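Side-chain contacts in piwi domain-containing protein (Vanderwaltozyma polyspora, PDB 5THE), which probably binds RNA as a budding-yeast Argonaute, of which this chain is the C-terminal lobe carrying the Piwi domain: residues M303-G307 and P308-I312; A403-E406 and K407-V411; T528-K531 and N532-L535. One frame throughout, in Å; residues are numbered along the deposited sequence.

Contact 1: M303-G307 and P308-I312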
loop_
_atom_site.group_PDB
_atom_site.type_symbol
_atom_site.label_atom_id
_atom_site.label_comp_id
_atom_site.label_asym_id
_atom_site.label_seq_id
_atom_site.Cartn_x
_atom_site.Cartn_y
_atom_site.Cartn_z
ATOM N N MET A 303 -0.835 13.504 -8.093
ATOM C CA MET A 303 -0.977 14.640 -8.989
ATOM C C MET A 303 -1.183 14.126 -10.405
ATOM O O MET A 303 -0.822 12.993 -10.739
ATOM C CB MET A 303 0.242 15.567 -8.937
ATOM C CG MET A 303 1.516 14.885 -9.377
ATOM S SD MET A 303 2.906 16.007 -9.201
ATOM C CE MET A 303 4.226 14.964 -9.730
ATOM N N LEU A 304 -1.796 14.970 -11.223
ATOM C CA LEU A 304 -1.958 14.676 -12.636
ATOM C C LEU A 304 -0.645 14.971 -13.347
ATOM O O LEU A 304 -0.046 16.025 -13.124
ATOM C CB LEU A 304 -3.085 15.525 -13.224
ATOM C CG LEU A 304 -3.589 15.077 -14.590
ATOM C CD1 LEU A 304 -4.234 13.702 -14.489
ATOM C CD2 LEU A 304 -4.571 16.094 -15.146
ATOM N N GLN A 305 -0.188 14.039 -14.180
ATOM C CA GLN A 305 1.021 14.275 -14.961
ATOM C C GLN A 305 0.750 15.305 -16.055
ATOM O O GLN A 305 -0.386 15.722 -16.294
ATOM C CB GLN A 305 1.521 12.978 -15.586
ATOM C CG GLN A 305 2.045 11.962 -14.587
ATOM C CD GLN A 305 3.532 12.110 -14.368
ATOM O OE1 GLN A 305 3.978 12.960 -13.591
ATOM N NE2 GLN A 305 4.315 11.292 -15.062
ATOM N N ASP A 306 1.818 15.671 -16.774
ATOM C CA ASP A 306 1.761 16.730 -17.775
ATOM C C ASP A 306 1.173 16.282 -19.104
ATOM O O ASP A 306 0.678 17.127 -19.853
ATOM C CB ASP A 306 3.162 17.297 -18.010
ATOM C CG ASP A 306 3.636 18.164 -16.863
ATOM O OD1 ASP A 306 2.779 18.762 -16.185
ATOM O OD2 ASP A 306 4.861 18.252 -16.639
ATOM N N GLY A 307 1.217 14.989 -19.421
ATOM C CA GLY A 307 0.729 14.499 -20.688
ATOM C C GLY A 307 0.334 13.039 -20.621
ATOM O O GLY A 307 0.529 12.364 -19.602
ATOM N N PRO A 308 -0.227 12.521 -21.712
ATOM C CA PRO A 308 -0.668 11.123 -21.732
ATOM C C PRO A 308 0.496 10.160 -21.886
ATOM O O PRO A 308 1.498 10.457 -22.542
ATOM C CB PRO A 308 -1.587 11.066 -22.960
ATOM C CG PRO A 308 -1.023 12.101 -23.873
ATOM C CD PRO A 308 -0.501 13.207 -22.987
ATOM N N GLY A 309 0.343 8.985 -21.276
ATOM C CA GLY A 309 1.401 7.988 -21.307
ATOM C C GLY A 309 2.737 8.488 -20.798
ATOM O O GLY A 309 3.787 8.007 -21.245
ATOM N N GLU A 310 2.735 9.445 -19.880
ATOM C CA GLU A 310 3.985 10.005 -19.377
ATOM C C GLU A 310 4.447 9.172 -18.188
ATOM O O GLU A 310 3.818 9.188 -17.127
ATOM C CB GLU A 310 3.827 11.474 -19.000
ATOM C CG GLU A 310 5.067 12.017 -18.315
ATOM C CD GLU A 310 5.186 13.515 -18.421
ATOM O OE1 GLU A 310 4.428 14.108 -19.218
ATOM O OE2 GLU A 310 6.037 14.098 -17.709
ATOM N N GLU A 311 5.560 8.464 -18.366
ATOM C CA GLU A 311 6.058 7.543 -17.348
ATOM C C GLU A 311 6.914 8.219 -16.285
ATOM O O GLU A 311 6.916 7.769 -15.135
ATOM C CB GLU A 311 6.872 6.424 -17.999
ATOM C CG GLU A 311 6.146 5.661 -19.091
ATOM C CD GLU A 311 6.852 4.366 -19.451
ATOM O OE1 GLU A 311 6.635 3.351 -18.750
ATOM O OE2 GLU A 311 7.637 4.369 -20.423
ATOM N N ILE A 312 7.640 9.281 -16.625
ATOM C CA ILE A 312 8.539 9.935 -15.678
ATOM C C ILE A 312 7.752 10.964 -14.878
ATOM O O ILE A 312 7.026 11.792 -15.449
ATOM C CB ILE A 312 9.732 10.586 -16.400
ATOM C CG1 ILE A 312 10.531 9.537 -17.171
ATOM C CG2 ILE A 312 10.629 11.296 -15.412
ATOM C CD1 ILE A 312 10.981 8.375 -16.323
HETATM O O HOH W 1 4.832 15.301 -15.649
#

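Contact 2: A403-E406 and K407-V411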
loop_
_atom_site.group_PDB
_atom_site.type_symbol
_atom_site.label_atom_id
_atom_site.label_comp_id
_atom_site.label_asym_id
_atom_site.label_seq_id
_atom_site.Cartn_x
_atom_site.Cartn_y
_atom_site.Cartn_z
ATOM N N ALA A 403 16.518 -28.183 2.176
ATOM C CA ALA A 403 17.938 -27.922 2.016
ATOM C C ALA A 403 18.477 -27.571 3.395
ATOM O O ALA A 403 17.710 -27.324 4.330
ATOM C CB ALA A 403 18.202 -26.796 1.012
ATOM N N LYS A 404 19.804 -27.540 3.520
ATOM C CA LYS A 404 20.418 -27.159 4.788
ATOM C C LYS A 404 20.429 -25.647 4.931
ATOM O O LYS A 404 20.923 -24.936 4.045
ATOM C CB LYS A 404 21.839 -27.709 4.915
ATOM C CG LYS A 404 21.855 -29.220 5.100
ATOM C CD LYS A 404 23.240 -29.749 5.469
ATOM C CE LYS A 404 23.142 -31.198 5.918
ATOM N NZ LYS A 404 22.160 -31.361 7.033
ATOM N N ASN A 405 19.886 -25.164 6.055
ATOM C CA ASN A 405 19.870 -23.745 6.370
ATOM C C ASN A 405 21.175 -23.338 7.061
ATOM O O ASN A 405 22.116 -24.124 7.192
ATOM C CB ASN A 405 18.617 -23.402 7.185
ATOM C CG ASN A 405 18.647 -23.933 8.607
ATOM O OD1 ASN A 405 19.637 -24.510 9.068
ATOM N ND2 ASN A 405 17.551 -23.699 9.333
ATOM N N GLU A 406 21.241 -22.090 7.518
ATOM C CA GLU A 406 22.440 -21.576 8.156
ATOM C C GLU A 406 22.648 -22.113 9.564
ATOM O O GLU A 406 23.697 -21.845 10.151
ATOM C CB GLU A 406 22.403 -20.050 8.178
ATOM C CG GLU A 406 22.570 -19.446 6.773
ATOM C CD GLU A 406 21.891 -18.084 6.630
ATOM O OE1 GLU A 406 22.599 -17.098 6.345
ATOM O OE2 GLU A 406 20.650 -17.998 6.804
ATOM N N LYS A 407 21.694 -22.853 10.119
ATOM C CA LYS A 407 21.941 -23.584 11.350
ATOM C C LYS A 407 22.405 -25.014 11.095
ATOM O O LYS A 407 22.671 -25.740 12.059
ATOM C CB LYS A 407 20.686 -23.609 12.225
ATOM C CG LYS A 407 20.026 -22.256 12.410
ATOM C CD LYS A 407 19.405 -22.166 13.782
ATOM C CE LYS A 407 18.016 -22.694 13.806
ATOM N NZ LYS A 407 17.612 -22.949 15.206
ATOM N N GLY A 408 22.502 -25.437 9.831
ATOM C CA GLY A 408 22.812 -26.824 9.526
ATOM C C GLY A 408 21.644 -27.780 9.607
ATOM O O GLY A 408 21.863 -28.994 9.638
ATOM N N GLU A 409 20.411 -27.279 9.683
ATOM C CA GLU A 409 19.219 -28.117 9.706
ATOM C C GLU A 409 18.682 -28.319 8.296
ATOM O O GLU A 409 18.762 -27.421 7.450
ATOM C CB GLU A 409 18.126 -27.476 10.565
ATOM C CG GLU A 409 18.588 -27.050 11.950
ATOM C CD GLU A 409 17.663 -26.028 12.600
ATOM O OE1 GLU A 409 17.422 -26.131 13.828
ATOM O OE2 GLU A 409 17.171 -25.122 11.882
ATOM N N GLU A 410 18.111 -29.500 8.059
ATOM C CA GLU A 410 17.394 -29.797 6.821
ATOM C C GLU A 410 15.964 -29.281 6.945
ATOM O O GLU A 410 15.211 -29.700 7.831
ATOM C CB GLU A 410 17.404 -31.296 6.522
ATOM C CG GLU A 410 18.774 -31.836 6.133
ATOM C CD GLU A 410 19.086 -31.682 4.646
ATOM O OE1 GLU A 410 18.292 -31.061 3.912
ATOM O OE2 GLU A 410 20.140 -32.188 4.207
ATOM N N VAL A 411 15.584 -28.389 6.039
ATOM C CA VAL A 411 14.535 -27.425 6.319
ATOM C C VAL A 411 13.780 -27.137 5.025
ATOM O O VAL A 411 14.359 -27.180 3.939
ATOM C CB VAL A 411 15.261 -26.219 6.958
ATOM C CG1 VAL A 411 14.919 -24.929 6.331
ATOM C CG2 VAL A 411 15.152 -26.270 8.489
#

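Contact 3: T528-K531 and N532-L535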
loop_
_atom_site.group_PDB
_atom_site.type_symbol
_atom_site.label_atom_id
_atom_site.label_comp_id
_atom_site.label_asym_id
_atom_site.label_seq_id
_atom_site.Cartn_x
_atom_site.Cartn_y
_atom_site.Cartn_z
ATOM N N THR A 528 -7.177 23.370 -22.765
ATOM C CA THR A 528 -7.644 22.202 -22.023
ATOM C C THR A 528 -8.076 22.622 -20.615
ATOM O O THR A 528 -8.043 23.803 -20.259
ATOM C CB THR A 528 -6.544 21.102 -21.940
ATOM O OG1 THR A 528 -5.791 21.086 -23.157
ATOM C CG2 THR A 528 -7.150 19.708 -21.735
ATOM N N VAL A 529 -8.491 21.641 -19.836
ATOM C CA VAL A 529 -8.901 21.814 -18.449
ATOM C C VAL A 529 -7.671 21.726 -17.553
ATOM O O VAL A 529 -6.785 20.886 -17.769
ATOM C CB VAL A 529 -9.940 20.745 -18.079
ATOM C CG1 VAL A 529 -10.487 21.001 -16.710
ATOM C CG2 VAL A 529 -11.048 20.699 -19.128
ATOM N N SER A 530 -7.612 22.588 -16.540
ATOM C CA SER A 530 -6.473 22.592 -15.636
ATOM C C SER A 530 -6.364 21.261 -14.881
ATOM O O SER A 530 -7.339 20.518 -14.731
ATOM C CB SER A 530 -6.582 23.745 -14.645
ATOM O OG SER A 530 -7.403 23.395 -13.551
ATOM N N LYS A 531 -5.144 20.966 -14.406
ATOM C CA LYS A 531 -4.909 19.750 -13.630
ATOM C C LYS A 531 -5.822 19.684 -12.419
ATOM O O LYS A 531 -6.439 18.649 -12.149
ATOM C CB LYS A 531 -3.451 19.683 -13.173
ATOM C CG LYS A 531 -2.444 19.400 -14.256
ATOM C CD LYS A 531 -1.055 19.300 -13.634
ATOM C CE LYS A 531 0.005 18.966 -14.668
ATOM N NZ LYS A 531 1.234 18.433 -13.995
ATOM N N ASN A 532 -5.918 20.784 -11.668
ATOM C CA ASN A 532 -6.679 20.779 -10.429
ATOM C C ASN A 532 -8.171 20.651 -10.653
ATOM O O ASN A 532 -8.894 20.373 -9.696
ATOM C CB ASN A 532 -6.404 22.049 -9.621
ATOM C CG ASN A 532 -5.021 22.052 -9.025
ATOM O OD1 ASN A 532 -4.772 21.396 -8.013
ATOM N ND2 ASN A 532 -4.102 22.773 -9.662
ATOM N N VAL A 533 -8.653 20.892 -11.868
ATOM C CA VAL A 533 -10.056 20.629 -12.158
ATOM C C VAL A 533 -10.254 19.189 -12.616
ATOM O O VAL A 533 -11.236 18.539 -12.242
ATOM C CB VAL A 533 -10.591 21.639 -13.194
ATOM C CG1 VAL A 533 -12.019 21.276 -13.614
ATOM C CG2 VAL A 533 -10.556 23.060 -12.623
ATOM N N LEU A 534 -9.337 18.663 -13.428
ATOM C CA LEU A 534 -9.452 17.260 -13.821
ATOM C C LEU A 534 -9.255 16.342 -12.624
ATOM O O LEU A 534 -9.921 15.309 -12.504
ATOM C CB LEU A 534 -8.439 16.921 -14.916
ATOM C CG LEU A 534 -8.695 17.513 -16.305
ATOM C CD1 LEU A 534 -7.482 17.298 -17.206
ATOM C CD2 LEU A 534 -9.983 16.910 -16.927
ATOM N N LEU A 535 -8.336 16.695 -11.737
ATOM C CA LEU A 535 -7.979 15.840 -10.609
ATOM C C LEU A 535 -7.802 16.732 -9.399
ATOM O O LEU A 535 -6.679 17.086 -9.025
ATOM C CB LEU A 535 -6.718 15.025 -10.911
ATOM C CG LEU A 535 -6.301 13.966 -9.890
ATOM C CD1 LEU A 535 -7.519 13.180 -9.418
ATOM C CD2 LEU A 535 -5.289 13.044 -10.524
#

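Contact 1: M303-G307 and P308-I312
The amide of Q305 is met along its nitrogen edge by two backbone carbonyls and over one face by the side chain of E310. NE2 of Q305 donates to I312 O at 2.8 Å and to E310 O at 3.0 Å. E310 O lies in the amide plane and its bond is fairly straight (158° at the hydrogen); I312 O sits slightly off that plane. In both cases NE2 stands well above the carbonyl plane, so neither bond follows an oxygen lone pair. On the covered face, CG of E310 approaches NE2 of Q305 to 3.4 Å. Water 1 lies above the same face, giving a weak bond to OE1 of Q305 and a shorter one, 2.7 Å, to OE2 of E310 while accepting from D306 N. The sharp bend of Q305 at chi2 (-92°) turns its amide toward the carbonyls of E310 and I312. E310 reaches back because CG is anti to its backbone N (chi1 173°). OE2 of E310 also bonds T314 OG1 and lies 4.4 Å from OD2 of D306, a like charge whose OD1 is paired with K531. Evidence for the motif is the type II beta turn from G307 to E310, with G309 at positive phi in its third position: a turn whose E310 end is tied back by the Q305 amide, where the chain leaves strand 300-305 of the RNase H-like Piwi domain.

Contact 2: A403-E406 and K407-V411
N405 lays the nitrogen end of its amide against the methyls of V411, ND2 to CG2 at 3.6 Å, the two side chains crossing at about a right angle. The backbone identifies the motif as a 3:5 beta hairpin, a type I turn with a G1 bulge, linking strands 402-404 and 410-415. G408 N donates to N405 O across the turn, N405 N donates to E409 O at 2.9 Å, and G408 has the left-handed backbone angles (phi 81°) that the bulge needs. A403 and V411 follow as a hydrogen-bonded antiparallel pair, their side chains on the face where A403 touches V18 of strand 16-22.

N405 also organises the loop through its side chain. With CG held between backbone N and carbonyl carbon (chi1 71°), OD1 swings inward and accepts from K407 N at 2.8 Å, an Asx turn, and from E409 N at 2.9 Å. These donors arrive from opposite faces of the amide plane. ND2 is gripped by two carboxylates, E409 and D48, and together these bonds should hold the amide against rotation.

On the other face, K404 and E410, a non-hydrogen-bonded pair, form an exposed, long salt bridge with NZ to OE2 at 3.6 Å. The aliphatic stem of the lysine runs alongside the carboxylate, K404 CG lying 3.5 Å from E410 OE2. A second salt bridge ties K407 NZ to E409 OE1 at 3.5 Å. The other oxygen of that carboxylate, E409 OE2, receives N405 ND2 on its anti lone pair at 2.9 Å, carboxylate and amide planes 30° apart, nearly coplanar.

Contact 3: T528-K531 and N532-L535
V529 packs across the first turn of helix 531-534 against V533 and L534, and this apolar cluster, running from the buried L534 out to V529 and V533 at the surface, is the close-fitting part of the contact. Its CG1 methyl, anti to the backbone N (chi1 -174°), meets CG1 of V533 at 3.5 Å, tighter than usual for two carbons, while the side chains cross at about a right angle. CB of V529 also lies 3.9 Å from CG of L534. Since V529 directly precedes the N-cap and L534 is the fourth helical residue, the pair has the positions of a hydrophobic staple. Beyond V529, L534 touches F506, N513 and M514 of helix 490-515, and L304 of strand 300-305.

The side of S530 is looser: this residue is exposed, and its bonds to V533 are long and bent. S530 is the N-cap, and its OG, placed between backbone N and carbonyl carbon (chi1 83°), accepts from V533 N at 3.3 Å. The same N-H also reaches S530 O at 3.2 Å, from well above the carbonyl plane. Straighter backbone bonds follow, L534 N to S530 O at 3.0 Å (167° at the hydrogen) and L535 N to K531 O at 2.8 Å.

K531 extends away from the turn to pair with D306 and bond L304 O. The chemistry thus divides the work: S530 OG and O take up the N-H groups of V533 and L534, the staple brings V529 over L534, and the lysine ties this single turn to the end of strand 300-305.

Contacts 1 and 3 are neighbours although far apart in sequence. Their centres lie about 13 Å apart, and K531 NZ joins them, 2.7 Å from D306 OD1 and 2.9 Å from L304 O, with L304 and L534 packing beside it. Contact 1 is where strand 300-305 runs out, and contact 3 is fastened to it. Contact 2 stands alone, its nearest atoms about 36 Å from contact 1 and about 44 Å from contact 3, on a hairpin of a separate small sheet. Contact 1 is a surface turn held by amide and water bonds; contacts 2 and 3 are partly buried, one relying on asparagine bonds and salt bridges, the other on aliphatic packing and helix capping.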